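Local coordinates for protein putative metalloprotease II (Bacteroides fragilis, PDB 4ON1) that probably acts as a zinc-dependent endopeptidase of the fragilysin family, with a zinc ion bound in its metallopeptidase domain, at residues L17-N22 and H43-Q48; R24-E29 and Y106-D111; A201-M206 and G305-N310; F205-E210 and V242-K247. One frame throughout, in Å; residues are numbered along the deposited sequence.

Interaction 1: residues L17-N22 and H43-Q48; sequences LEHVLN and HTIMLQ
The imidazole rings of H19 and H43 meet edge to edge between two parallel strands. From H19 CB, which lies 4.1 Å from I45 CG2, the side chain turns with CG anti to the carbonyl carbon (chi1 -46°), carrying the ring along toward H43. H19 CD2 passes I45 CG1, and H19 NE2 ends 2.9 Å from H43 ND1 in a hydrogen bond whose proton could sit on either nitrogen; at 167° it is nearly straight, and the ring planes lie only 18° apart. E18 reaches H43 from another direction: its OE2 stands 3.5 Å above the centre of the H43 ring. The backbones pair in parallel register from H19-I45 to N22-Q48, with M46 N 2.9 Å from H19 O. L17 CD2 packs 3.7 Å from M46 CB. The bond between the rings needs a proton on one of the two facing nitrogens and a lone pair on the other, and the carboxylate over H43 would probably stabilise positive charge on that imidazole.

Interaction 2: residues R24-E29 and Y106-D111; sequences RSMDYE and YIVYKD
Y28 and K110 supply the CH-pi part of this contact. K110 CB lies over one face of the Y28 ring, 3.8 Å from its centroid and 19° off the ring normal, while the next two methylenes continue past the rim, K110 CD coming 3.9 Å from Y28 CE2. With CG anti to the backbone N (chi1 176°), the tyrosine is extended toward the strand end.

Apolar packing carries the rest. V108 sits against the first turn of the helix, its CG2 3.8 Å from Y28 CA and its CG1 against the backbone of D27; M26 CE ends 3.6 Å from Y106 CB, the two side chains at about a right angle.

The polar link is indirect: one water accepts from Y28 N at 3.1 Å and donates to Y109 O at 3.0 Å.

Helix 28-35, with D27 at its N-cap, starts against the end of strand 102-109. Y28 and V108 also touch A93 of the adjoining strand 92-99, whereas Y109 packs on helix 112-126.

Interaction 3: residues A201-M206 and G305-N310; sequences ATLEFM and GVIHLN
This is purely apolar packing between strand 201-209 and the irregular segment 305-310, which lies between strands 299-301 and 319-323; no hydrogen bond joins the two. Alternate residues of the strand, A201, L203 and F205, meet I307 and L309, themselves two apart. The tightest approach is A201 CB to L309 CD1, 3.6 Å, with L309 fully extended beyond CB (chi2 179°). Deeper in, L203 CD1 touches I307 CG2 at 4.0 Å, the side chains crossing at about a right angle, and its approach to L309 CD2 is looser at 4.4 Å. I307 is thus divided between two partners: its CG2 branch serves L203, while CD1, at the tip of the extended chain, comes 4.1 Å from F205 CE1. Nearest backbones, at A201 and L309, still stand 6.7 Å apart by their CA atoms, as expected when side chains alone fill the gap.

I307 and F205 also pack on helix 331-340, through L339 and L340 and through I336 respectively. That helix carries the zinc ligands H334 and H338 in an HExxH pattern, and the side chain of I307 is about 14 Å from the metal. The arrangement fits the hydrophobic core between sheet and active-site helix of matrixin-like metallopeptidases.

Interaction 4: residues F205-E210 and V242-K247; sequences FMLIKE and VKYTIK
F205 and Y244 point the same way from neighbouring parallel strands, their ring planes 18° apart but slid so far that the centroids stand 5.7 Å from each other. The overlap is slight, and the nearest atoms are F205 CD2 and Y244 CE1, 3.7 Å apart. V242 CG1 completes the group: it meets the F205 ring at its edge, 3.7 Å from CE2, and also lies above the Y244 ring, offset toward the rim. On the same sheet face L207 runs alongside Y244, its CD1 equidistant, at 4.1 Å, from Y244 CB and I246 CG1.

These are strands 201-209 and 240-248 of the metallopeptidase part, with helix 217-230 between them in sequence and packed on this face through I224, which touches both L207 and Y244. Five backbone bonds hold the register, from F205 N to K243 O at 2.7 Å through to K209 N with K247 O; T245 N to F205 O is almost straight at 177°.

The reverse face belongs to M206, T245, I208 and K247. Bent at chi2 (-70°) and chi3, M206 folds across toward the neighbouring strand, placing SD 3.8 Å from T245 CB and CE 3.7 Å from K247 CD. T245 OG1 is instead hydrogen-bonded to E204, just before this segment.

How the interactions relate
Interactions 1 and 2 both belong to the fragilysin-type N-terminal part of the chain, and their segments alternate in sequence: strand 19-22 leads into helix 28-35, which leads to strand 43-49. Their centres are 15 Å apart, and L21 CD1 touches M26 CB at 3.9 Å. Interactions 3 and 4 follow later, with centres 13 Å apart; they share F205 and M206 on strand 201-209. The two pairs are well separated, interaction 1 lying 38 Å from interaction 3 between centres, although the nearest atoms of interactions 2 and 4 are about 8 Å apart. Strand 52-68 bridges them, pairing with both 43-49 and 240-248, so the N-terminal part is coupled by backbone pairing to the zinc-binding part.

Interaction 1: residues L17-N22 and H43-Q48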
loop_
_atom_site.group_PDB
_atom_site.type_symbol
_atom_site.label_atom_id
_atom_site.label_comp_id
_atom_site.label_asym_id
_atom_site.label_seq_id
_atom_site.Cartn_x
_atom_site.Cartn_y
_atom_site.Cartn_z
ATOM N N LEU A 17 14.770 -13.451 -22.691
ATOM C CA LEU A 17 15.249 -12.460 -21.738
ATOM C C LEU A 17 15.361 -11.076 -22.349
ATOM O O LEU A 17 15.853 -10.922 -23.469
ATOM C CB LEU A 17 16.604 -12.883 -21.173
ATOM C CG LEU A 17 16.525 -13.894 -20.035
ATOM C CD1 LEU A 17 17.855 -14.591 -19.842
ATOM C CD2 LEU A 17 16.106 -13.178 -18.760
ATOM N N GLU A 18 14.951 -10.066 -21.589
ATOM C CA GLU A 18 15.099 -8.682 -22.030
ATOM C C GLU A 18 15.973 -7.851 -21.099
ATOM O O GLU A 18 16.484 -6.802 -21.495
ATOM C CB GLU A 18 13.726 -8.020 -22.174
ATOM C CG GLU A 18 12.858 -8.643 -23.262
ATOM C CD GLU A 18 11.668 -7.776 -23.623
ATOM O OE1 GLU A 18 11.881 -6.631 -24.080
ATOM O OE2 GLU A 18 10.520 -8.242 -23.459
ATOM N N HIS A 19 16.138 -8.305 -19.859
ATOM C CA HIS A 19 16.887 -7.517 -18.879
ATOM C C HIS A 19 17.666 -8.391 -17.906
ATOM O O HIS A 19 17.272 -9.526 -17.624
ATOM C CB HIS A 19 15.944 -6.608 -18.079
ATOM C CG HIS A 19 14.947 -5.873 -18.919
ATOM N ND1 HIS A 19 15.220 -4.657 -19.506
ATOM C CD2 HIS A 19 13.676 -6.186 -19.271
ATOM C CE1 HIS A 19 14.162 -4.251 -20.185
ATOM N NE2 HIS A 19 13.211 -5.159 -20.058
ATOM N N VAL A 20 18.758 -7.844 -17.381
ATOM C CA VAL A 20 19.455 -8.433 -16.246
ATOM C C VAL A 20 19.468 -7.411 -15.128
ATOM O O VAL A 20 19.451 -6.204 -15.373
ATOM C CB VAL A 20 20.911 -8.846 -16.568
ATOM C CG1 VAL A 20 20.964 -9.782 -17.757
ATOM C CG2 VAL A 20 21.789 -7.608 -16.792
ATOM N N LEU A 21 19.486 -7.898 -13.896
ATOM C CA LEU A 21 19.447 -7.030 -12.737
ATOM C C LEU A 21 20.093 -7.733 -11.558
ATOM O O LEU A 21 19.659 -8.814 -11.153
ATOM C CB LEU A 21 17.998 -6.633 -12.418
ATOM C CG LEU A 21 17.742 -5.594 -11.322
ATOM C CD1 LEU A 21 18.421 -4.270 -11.654
ATOM C CD2 LEU A 21 16.244 -5.386 -11.134
ATOM N N ASN A 22 21.152 -7.126 -11.034
ATOM C CA ASN A 22 21.817 -7.629 -9.838
ATOM C C ASN A 22 21.218 -6.925 -8.630
ATOM O O ASN A 22 21.472 -5.746 -8.400
ATOM C CB ASN A 22 23.333 -7.408 -9.924
ATOM C CG ASN A 22 24.086 -8.019 -8.750
ATOM O OD1 ASN A 22 23.564 -8.119 -7.640
ATOM N ND2 ASN A 22 25.323 -8.426 -8.995
ATOM N N HIS A 43 7.685 -8.600 -19.805
ATOM C CA HIS A 43 9.140 -8.598 -19.963
ATOM C C HIS A 43 9.729 -9.644 -19.037
ATOM O O HIS A 43 9.269 -9.814 -17.909
ATOM C CB HIS A 43 9.748 -7.223 -19.657
ATOM C CG HIS A 43 9.546 -6.208 -20.740
ATOM N ND1 HIS A 43 10.582 -5.455 -21.248
ATOM C CD2 HIS A 43 8.434 -5.822 -21.412
ATOM C CE1 HIS A 43 10.119 -4.648 -22.186
ATOM N NE2 HIS A 43 8.818 -4.851 -22.305
ATOM N N THR A 44 10.762 -10.331 -19.500
ATOM C CA THR A 44 11.391 -11.344 -18.676
ATOM C C THR A 44 12.732 -10.814 -18.202
ATOM O O THR A 44 13.528 -10.296 -18.990
ATOM C CB THR A 44 11.566 -12.670 -19.440
ATOM O OG1 THR A 44 10.287 -13.113 -19.913
ATOM C CG2 THR A 44 12.147 -13.738 -18.529
ATOM N N ILE A 45 12.966 -10.943 -16.902
ATOM C CA ILE A 45 14.155 -10.387 -16.272
ATOM C C ILE A 45 14.958 -11.473 -15.581
ATOM O O ILE A 45 14.399 -12.290 -14.853
ATOM C CB ILE A 45 13.787 -9.326 -15.219
ATOM C CG1 ILE A 45 12.849 -8.269 -15.810
ATOM C CG2 ILE A 45 15.051 -8.696 -14.627
ATOM C CD1 ILE A 45 12.167 -7.419 -14.756
ATOM N N MET A 46 16.268 -11.480 -15.798
ATOM C CA MET A 46 17.140 -12.338 -15.018
ATOM C C MET A 46 17.662 -11.607 -13.795
ATOM O O MET A 46 18.355 -10.599 -13.906
ATOM C CB MET A 46 18.306 -12.840 -15.849
ATOM C CG MET A 46 19.430 -13.353 -14.987
ATOM S SD MET A 46 20.245 -14.729 -15.764
ATOM C CE MET A 46 18.930 -15.926 -15.601
ATOM N N LEU A 47 17.304 -12.118 -12.625
ATOM C CA LEU A 47 17.710 -11.515 -11.373
ATOM C C LEU A 47 18.890 -12.269 -10.791
ATOM O O LEU A 47 19.012 -13.484 -10.960
ATOM C CB LEU A 47 16.547 -11.511 -10.379
ATOM C CG LEU A 47 15.309 -10.738 -10.830
ATOM C CD1 LEU A 47 14.137 -11.015 -9.894
ATOM C CD2 LEU A 47 15.623 -9.255 -10.869
ATOM N N GLN A 48 19.759 -11.542 -10.101
ATOM C CA GLN A 48 20.842 -12.174 -9.362
ATOM C C GLN A 48 20.875 -11.639 -7.937
ATOM O O GLN A 48 20.765 -10.428 -7.708
ATOM C CB GLN A 48 22.199 -11.943 -10.037
ATOM C CG GLN A 48 23.382 -12.425 -9.182
ATOM C CD GLN A 48 24.738 -12.182 -9.823
ATOM O OE1 GLN A 48 24.843 -11.540 -10.870
ATOM N NE2 GLN A 48 25.788 -12.705 -9.197
#

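Interaction 2: residues R24-E29 and Y106-D111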
loop_
_atom_site.group_PDB
_atom_site.type_symbol
_atom_site.label_atom_id
_atom_site.label_comp_id
_atom_site.label_asym_id
_atom_site.label_seq_id
_atom_site.Cartn_x
_atom_site.Cartn_y
_atom_site.Cartn_z
ATOM N N ARG A 24 21.764 -7.116 -5.517
ATOM C CA ARG A 24 22.689 -6.644 -4.496
ATOM C C ARG A 24 23.330 -5.302 -4.861
ATOM O O ARG A 24 23.532 -4.450 -3.997
ATOM C CB ARG A 24 23.789 -7.681 -4.257
ATOM C CG ARG A 24 23.351 -8.906 -3.478
ATOM C CD ARG A 24 24.246 -9.137 -2.268
ATOM N NE ARG A 24 23.840 -10.323 -1.517
ATOM C CZ ARG A 24 24.529 -11.458 -1.479
ATOM N NH1 ARG A 24 25.680 -11.562 -2.128
ATOM N NH2 ARG A 24 24.076 -12.485 -0.773
ATOM N N SER A 25 23.642 -5.107 -6.138
ATOM C CA SER A 25 24.432 -3.946 -6.539
ATOM C C SER A 25 23.591 -2.845 -7.174
ATOM O O SER A 25 24.102 -1.771 -7.479
ATOM C CB SER A 25 25.534 -4.365 -7.514
ATOM O OG SER A 25 24.963 -4.838 -8.723
ATOM N N MET A 26 22.308 -3.105 -7.390
ATOM C CA MET A 26 21.496 -2.161 -8.150
ATOM C C MET A 26 21.233 -0.882 -7.358
ATOM O O MET A 26 21.088 -0.910 -6.133
ATOM C CB MET A 26 20.166 -2.797 -8.552
ATOM C CG MET A 26 19.203 -2.962 -7.403
ATOM S SD MET A 26 17.615 -3.624 -7.913
ATOM C CE MET A 26 16.816 -3.694 -6.310
ATOM N N ASP A 27 21.198 0.246 -8.056
ATOM C CA ASP A 27 20.664 1.464 -7.463
ATOM C C ASP A 27 19.478 1.935 -8.310
ATOM O O ASP A 27 19.026 1.196 -9.190
ATOM C CB ASP A 27 21.740 2.544 -7.327
ATOM C CG ASP A 27 22.377 2.918 -8.648
ATOM O OD1 ASP A 27 21.842 2.552 -9.715
ATOM O OD2 ASP A 27 23.425 3.600 -8.614
ATOM N N TYR A 28 18.976 3.139 -8.044
ATOM C CA TYR A 28 17.766 3.619 -8.710
ATOM C C TYR A 28 17.854 3.537 -10.234
ATOM O O TYR A 28 16.928 3.058 -10.882
ATOM C CB TYR A 28 17.437 5.067 -8.304
ATOM C CG TYR A 28 16.232 5.608 -9.053
ATOM C CD1 TYR A 28 14.940 5.303 -8.640
ATOM C CD2 TYR A 28 16.387 6.397 -10.189
ATOM C CE1 TYR A 28 13.833 5.776 -9.331
ATOM C CE2 TYR A 28 15.282 6.879 -10.888
ATOM C CZ TYR A 28 14.011 6.564 -10.451
ATOM O OH TYR A 28 12.921 7.043 -11.142
ATOM N N GLU A 29 18.950 4.009 -10.817
ATOM C CA GLU A 29 19.023 4.020 -12.274
ATOM C C GLU A 29 18.988 2.616 -12.880
ATOM O O GLU A 29 18.462 2.434 -13.975
ATOM C CB GLU A 29 20.266 4.774 -12.748
ATOM C CG GLU A 29 20.184 6.277 -12.495
ATOM C CD GLU A 29 19.008 6.940 -13.223
ATOM O OE1 GLU A 29 18.426 7.904 -12.672
ATOM O OE2 GLU A 29 18.673 6.511 -14.350
ATOM N N TYR A 106 12.931 -4.649 -1.876
ATOM C CA TYR A 106 14.160 -3.971 -2.299
ATOM C C TYR A 106 13.811 -2.530 -2.630
ATOM O O TYR A 106 12.936 -2.286 -3.456
ATOM C CB TYR A 106 14.806 -4.655 -3.510
ATOM C CG TYR A 106 15.164 -6.107 -3.301
ATOM C CD1 TYR A 106 16.455 -6.479 -2.958
ATOM C CD2 TYR A 106 14.214 -7.106 -3.454
ATOM C CE1 TYR A 106 16.788 -7.805 -2.769
ATOM C CE2 TYR A 106 14.535 -8.437 -3.264
ATOM C CZ TYR A 106 15.824 -8.780 -2.921
ATOM O OH TYR A 106 16.150 -10.106 -2.731
ATOM N N ILE A 107 14.489 -1.582 -1.985
ATOM C CA ILE A 107 14.114 -0.176 -2.074
ATOM C C ILE A 107 15.293 0.665 -2.572
ATOM O O ILE A 107 16.395 0.594 -2.017
ATOM C CB ILE A 107 13.629 0.342 -0.693
ATOM C CG1 ILE A 107 12.443 -0.498 -0.196
ATOM C CG2 ILE A 107 13.295 1.831 -0.740
ATOM C CD1 ILE A 107 12.313 -0.539 1.327
ATOM N N VAL A 108 15.064 1.433 -3.633
ATOM C CA VAL A 108 16.074 2.335 -4.177
ATOM C C VAL A 108 15.500 3.733 -4.384
ATOM O O VAL A 108 14.480 3.898 -5.040
ATOM C CB VAL A 108 16.649 1.809 -5.527
ATOM C CG1 VAL A 108 17.533 0.615 -5.299
ATOM C CG2 VAL A 108 15.532 1.430 -6.501
ATOM N N TYR A 109 16.174 4.736 -3.826
ATOM C CA TYR A 109 15.806 6.137 -4.025
ATOM C C TYR A 109 16.783 6.825 -4.965
ATOM O O TYR A 109 17.977 6.551 -4.927
ATOM C CB TYR A 109 15.766 6.878 -2.690
ATOM C CG TYR A 109 14.448 6.743 -1.964
ATOM C CD1 TYR A 109 14.062 5.535 -1.397
ATOM C CD2 TYR A 109 13.595 7.830 -1.841
ATOM C CE1 TYR A 109 12.852 5.414 -0.734
ATOM C CE2 TYR A 109 12.397 7.723 -1.175
ATOM C CZ TYR A 109 12.028 6.513 -0.627
ATOM O OH TYR A 109 10.833 6.412 0.032
ATOM N N LYS A 110 16.281 7.713 -5.818
ATOM C CA LYS A 110 17.154 8.378 -6.778
ATOM C C LYS A 110 18.134 9.315 -6.085
ATOM O O LYS A 110 19.326 9.344 -6.410
ATOM C CB LYS A 110 16.347 9.148 -7.820
ATOM C CG LYS A 110 17.239 9.846 -8.835
ATOM C CD LYS A 110 16.450 10.484 -9.968
ATOM C CE LYS A 110 15.428 11.465 -9.442
ATOM N NZ LYS A 110 14.697 12.147 -10.551
ATOM N N ASP A 111 17.629 10.073 -5.123
ATOM C CA ASP A 111 18.448 11.048 -4.414
ATOM C C ASP A 111 19.244 10.369 -3.299
ATOM O O ASP A 111 18.667 9.731 -2.418
ATOM C CB ASP A 111 17.566 12.161 -3.846
ATOM C CG ASP A 111 18.361 13.197 -3.077
ATOM O OD1 ASP A 111 18.803 14.188 -3.697
ATOM O OD2 ASP A 111 18.552 13.013 -1.855
HETATM O O HOH W 1 19.731 4.176 -5.180
#

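Interaction 3: residues A201-M206 and G305-N310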
loop_
_atom_site.group_PDB
_atom_site.type_symbol
_atom_site.label_atom_id
_atom_site.label_comp_id
_atom_site.label_asym_id
_atom_site.label_seq_id
_atom_site.Cartn_x
_atom_site.Cartn_y
_atom_site.Cartn_z
ATOM N N ALA A 201 -16.771 2.544 -13.540
ATOM C CA ALA A 201 -16.766 3.715 -12.684
ATOM C C ALA A 201 -15.361 3.974 -12.144
ATOM O O ALA A 201 -14.655 3.046 -11.758
ATOM C CB ALA A 201 -17.752 3.538 -11.552
ATOM N N THR A 202 -14.960 5.242 -12.113
ATOM C CA THR A 202 -13.677 5.611 -11.536
ATOM C C THR A 202 -13.806 5.792 -10.029
ATOM O O THR A 202 -14.586 6.607 -9.555
ATOM C CB THR A 202 -13.120 6.910 -12.154
ATOM O OG1 THR A 202 -12.856 6.707 -13.548
ATOM C CG2 THR A 202 -11.826 7.313 -11.460
ATOM N N LEU A 203 -13.044 5.012 -9.274
ATOM C CA LEU A 203 -12.970 5.191 -7.833
ATOM C C LEU A 203 -11.662 5.894 -7.486
ATOM O O LEU A 203 -10.583 5.350 -7.723
ATOM C CB LEU A 203 -13.070 3.842 -7.116
ATOM C CG LEU A 203 -13.072 3.853 -5.587
ATOM C CD1 LEU A 203 -14.122 4.817 -5.044
ATOM C CD2 LEU A 203 -13.305 2.452 -5.061
ATOM N N GLU A 204 -11.750 7.115 -6.963
ATOM C CA GLU A 204 -10.542 7.864 -6.605
ATOM C C GLU A 204 -10.339 7.948 -5.101
ATOM O O GLU A 204 -11.190 8.478 -4.387
ATOM C CB GLU A 204 -10.568 9.285 -7.188
ATOM C CG GLU A 204 -9.320 10.113 -6.830
ATOM C CD GLU A 204 -9.331 11.520 -7.425
ATOM O OE1 GLU A 204 -10.397 11.976 -7.891
ATOM O OE2 GLU A 204 -8.268 12.177 -7.428
ATOM N N PHE A 205 -9.221 7.407 -4.622
ATOM C CA PHE A 205 -8.859 7.529 -3.213
ATOM C C PHE A 205 -7.965 8.735 -2.989
ATOM O O PHE A 205 -6.942 8.889 -3.668
ATOM C CB PHE A 205 -8.152 6.267 -2.714
ATOM C CG PHE A 205 -9.017 5.057 -2.731
ATOM C CD1 PHE A 205 -9.939 4.835 -1.717
ATOM C CD2 PHE A 205 -8.937 4.149 -3.779
ATOM C CE1 PHE A 205 -10.753 3.719 -1.741
ATOM C CE2 PHE A 205 -9.751 3.029 -3.812
ATOM C CZ PHE A 205 -10.657 2.811 -2.789
ATOM N N MET A 206 -8.354 9.588 -2.044
ATOM C CA MET A 206 -7.532 10.727 -1.666
ATOM C C MET A 206 -6.697 10.347 -0.455
ATOM O O MET A 206 -7.212 10.186 0.652
ATOM C CB MET A 206 -8.395 11.954 -1.366
ATOM C CG MET A 206 -9.345 12.355 -2.491
ATOM S SD MET A 206 -8.454 13.017 -3.919
ATOM C CE MET A 206 -8.010 14.639 -3.280
ATOM N N GLY A 305 -19.061 -0.337 4.462
ATOM C CA GLY A 305 -19.963 -0.300 3.323
ATOM C C GLY A 305 -20.546 1.079 3.098
ATOM O O GLY A 305 -21.759 1.250 3.030
ATOM N N VAL A 306 -19.671 2.067 2.973
ATOM C CA VAL A 306 -20.101 3.447 2.826
ATOM C C VAL A 306 -19.659 4.044 1.490
ATOM O O VAL A 306 -19.939 5.215 1.207
ATOM C CB VAL A 306 -19.569 4.314 3.975
ATOM C CG1 VAL A 306 -20.238 3.916 5.283
ATOM C CG2 VAL A 306 -18.070 4.161 4.088
ATOM N N ILE A 307 -18.959 3.256 0.676
ATOM C CA ILE A 307 -18.559 3.729 -0.656
ATOM C C ILE A 307 -19.575 3.296 -1.713
ATOM O O ILE A 307 -19.759 2.103 -1.956
ATOM C CB ILE A 307 -17.171 3.214 -1.066
ATOM C CG1 ILE A 307 -16.081 3.863 -0.209
ATOM C CG2 ILE A 307 -16.910 3.511 -2.547
ATOM C CD1 ILE A 307 -14.676 3.366 -0.517
ATOM N N HIS A 308 -20.250 4.262 -2.326
ATOM C CA HIS A 308 -21.238 3.953 -3.360
ATOM C C HIS A 308 -20.895 4.709 -4.648
ATOM O O HIS A 308 -20.743 5.930 -4.632
ATOM C CB HIS A 308 -22.651 4.304 -2.873
ATOM C CG HIS A 308 -22.924 3.892 -1.456
ATOM N ND1 HIS A 308 -22.845 2.582 -1.029
ATOM C CD2 HIS A 308 -23.271 4.620 -0.367
ATOM C CE1 HIS A 308 -23.135 2.520 0.258
ATOM N NE2 HIS A 308 -23.393 3.743 0.686
ATOM N N LEU A 309 -20.768 3.981 -5.756
ATOM C CA LEU A 309 -20.333 4.571 -7.023
ATOM C C LEU A 309 -21.392 5.452 -7.681
ATOM O O LEU A 309 -21.063 6.451 -8.316
ATOM C CB LEU A 309 -19.928 3.473 -8.007
ATOM C CG LEU A 309 -18.827 2.502 -7.584
ATOM C CD1 LEU A 309 -18.582 1.471 -8.673
ATOM C CD2 LEU A 309 -17.555 3.256 -7.284
ATOM N N ASN A 310 -22.658 5.081 -7.526
ATOM C CA ASN A 310 -23.736 5.791 -8.199
ATOM C C ASN A 310 -24.276 6.948 -7.373
ATOM O O ASN A 310 -24.599 8.005 -7.912
ATOM C CB ASN A 310 -24.867 4.825 -8.543
ATOM C CG ASN A 310 -24.476 3.846 -9.626
ATOM O OD1 ASN A 310 -23.918 4.237 -10.653
ATOM N ND2 ASN A 310 -24.758 2.564 -9.402
#

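Interaction 4: residues F205-E210 and V242-K247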
loop_
_atom_site.group_PDB
_atom_site.type_symbol
_atom_site.label_atom_id
_atom_site.label_comp_id
_atom_site.label_asym_id
_atom_site.label_seq_id
_atom_site.Cartn_x
_atom_site.Cartn_y
_atom_site.Cartn_z
ATOM N N PHE A 205 -9.221 7.407 -4.622
ATOM C CA PHE A 205 -8.859 7.529 -3.213
ATOM C C PHE A 205 -7.965 8.735 -2.989
ATOM O O PHE A 205 -6.942 8.889 -3.668
ATOM C CB PHE A 205 -8.152 6.267 -2.714
ATOM C CG PHE A 205 -9.017 5.057 -2.731
ATOM C CD1 PHE A 205 -9.939 4.835 -1.717
ATOM C CD2 PHE A 205 -8.937 4.149 -3.779
ATOM C CE1 PHE A 205 -10.753 3.719 -1.741
ATOM C CE2 PHE A 205 -9.751 3.029 -3.812
ATOM C CZ PHE A 205 -10.657 2.811 -2.789
ATOM N N MET A 206 -8.354 9.588 -2.044
ATOM C CA MET A 206 -7.532 10.727 -1.666
ATOM C C MET A 206 -6.697 10.347 -0.455
ATOM O O MET A 206 -7.212 10.186 0.652
ATOM C CB MET A 206 -8.395 11.954 -1.366
ATOM C CG MET A 206 -9.345 12.355 -2.491
ATOM S SD MET A 206 -8.454 13.017 -3.919
ATOM C CE MET A 206 -8.010 14.639 -3.280
ATOM N N LEU A 207 -5.399 10.180 -0.679
ATOM C CA LEU A 207 -4.509 9.720 0.373
ATOM C C LEU A 207 -3.768 10.915 0.951
ATOM O O LEU A 207 -2.929 11.528 0.291
ATOM C CB LEU A 207 -3.542 8.669 -0.168
ATOM C CG LEU A 207 -4.228 7.500 -0.888
ATOM C CD1 LEU A 207 -3.211 6.515 -1.404
ATOM C CD2 LEU A 207 -5.186 6.791 0.037
ATOM N N ILE A 208 -4.102 11.257 2.186
ATOM C CA ILE A 208 -3.629 12.502 2.767
ATOM C C ILE A 208 -2.523 12.229 3.774
ATOM O O ILE A 208 -2.748 11.558 4.778
ATOM C CB ILE A 208 -4.774 13.266 3.460
ATOM C CG1 ILE A 208 -5.978 13.420 2.516
ATOM C CG2 ILE A 208 -4.285 14.631 3.936
ATOM C CD1 ILE A 208 -5.648 14.140 1.189
ATOM N N LYS A 209 -1.324 12.732 3.498
ATOM C CA LYS A 209 -0.196 12.532 4.413
ATOM C C LYS A 209 -0.310 13.443 5.618
ATOM O O LYS A 209 -0.357 14.663 5.474
ATOM C CB LYS A 209 1.144 12.773 3.703
ATOM C CG LYS A 209 1.388 11.797 2.558
ATOM C CD LYS A 209 2.559 12.220 1.683
ATOM C CE LYS A 209 3.876 12.087 2.424
ATOM N NZ LYS A 209 5.021 12.404 1.527
ATOM N N GLU A 210 -0.360 12.844 6.805
ATOM C CA GLU A 210 -0.373 13.605 8.052
ATOM C C GLU A 210 0.908 14.429 8.148
ATOM O O GLU A 210 1.999 13.936 7.859
ATOM C CB GLU A 210 -0.515 12.667 9.256
ATOM C CG GLU A 210 -0.456 13.354 10.625
ATOM C CD GLU A 210 -0.557 12.366 11.786
ATOM O OE1 GLU A 210 -1.444 11.481 11.755
ATOM O OE2 GLU A 210 0.265 12.463 12.720
ATOM N N VAL A 242 -9.273 2.499 -10.701
ATOM C CA VAL A 242 -8.930 3.091 -9.424
ATOM C C VAL A 242 -7.874 4.164 -9.613
ATOM O O VAL A 242 -6.931 4.007 -10.385
ATOM C CB VAL A 242 -8.431 2.036 -8.422
ATOM C CG1 VAL A 242 -8.149 2.688 -7.094
ATOM C CG2 VAL A 242 -9.486 0.952 -8.234
ATOM N N LYS A 243 -8.077 5.284 -8.936
ATOM C CA LYS A 243 -7.119 6.370 -8.947
ATOM C C LYS A 243 -6.709 6.646 -7.510
ATOM O O LYS A 243 -7.559 6.723 -6.622
ATOM C CB LYS A 243 -7.720 7.609 -9.617
ATOM C CG LYS A 243 -6.785 8.805 -9.710
ATOM C CD LYS A 243 -7.497 9.983 -10.370
ATOM C CE LYS A 243 -6.571 11.183 -10.522
ATOM N NZ LYS A 243 -7.171 12.258 -11.372
ATOM N N TYR A 244 -5.407 6.763 -7.277
ATOM C CA TYR A 244 -4.897 7.112 -5.953
ATOM C C TYR A 244 -4.216 8.471 -6.008
ATOM O O TYR A 244 -3.226 8.641 -6.711
ATOM C CB TYR A 244 -3.906 6.065 -5.443
ATOM C CG TYR A 244 -4.417 4.641 -5.451
ATOM C CD1 TYR A 244 -5.051 4.107 -4.340
ATOM C CD2 TYR A 244 -4.251 3.828 -6.566
ATOM C CE1 TYR A 244 -5.519 2.793 -4.339
ATOM C CE2 TYR A 244 -4.706 2.517 -6.572
ATOM C CZ TYR A 244 -5.336 2.006 -5.453
ATOM O OH TYR A 244 -5.789 0.701 -5.457
ATOM N N THR A 245 -4.759 9.441 -5.284
ATOM C CA THR A 245 -4.197 10.786 -5.282
ATOM C C THR A 245 -3.538 11.063 -3.942
ATOM O O THR A 245 -4.199 11.109 -2.909
ATOM C CB THR A 245 -5.272 11.842 -5.585
ATOM O OG1 THR A 245 -5.769 11.613 -6.907
ATOM C CG2 THR A 245 -4.691 13.253 -5.505
ATOM N N ILE A 246 -2.218 11.192 -3.961
ATOM C CA ILE A 246 -1.452 11.388 -2.739
ATOM C C ILE A 246 -1.133 12.860 -2.529
ATOM O O ILE A 246 -0.474 13.479 -3.365
ATOM C CB ILE A 246 -0.128 10.582 -2.770
ATOM C CG1 ILE A 246 -0.404 9.090 -2.975
ATOM C CG2 ILE A 246 0.678 10.808 -1.485
ATOM C CD1 ILE A 246 0.819 8.315 -3.495
ATOM N N LYS A 247 -1.583 13.412 -1.407
ATOM C CA LYS A 247 -1.385 14.837 -1.124
ATOM C C LYS A 247 -0.777 15.082 0.243
ATOM O O LYS A 247 -1.073 14.362 1.195
ATOM C CB LYS A 247 -2.713 15.597 -1.205
ATOM C CG LYS A 247 -3.464 15.441 -2.505
ATOM C CD LYS A 247 -4.791 16.199 -2.454
ATOM C CE LYS A 247 -4.572 17.702 -2.382
ATOM N NZ LYS A 247 -3.775 18.212 -3.536
#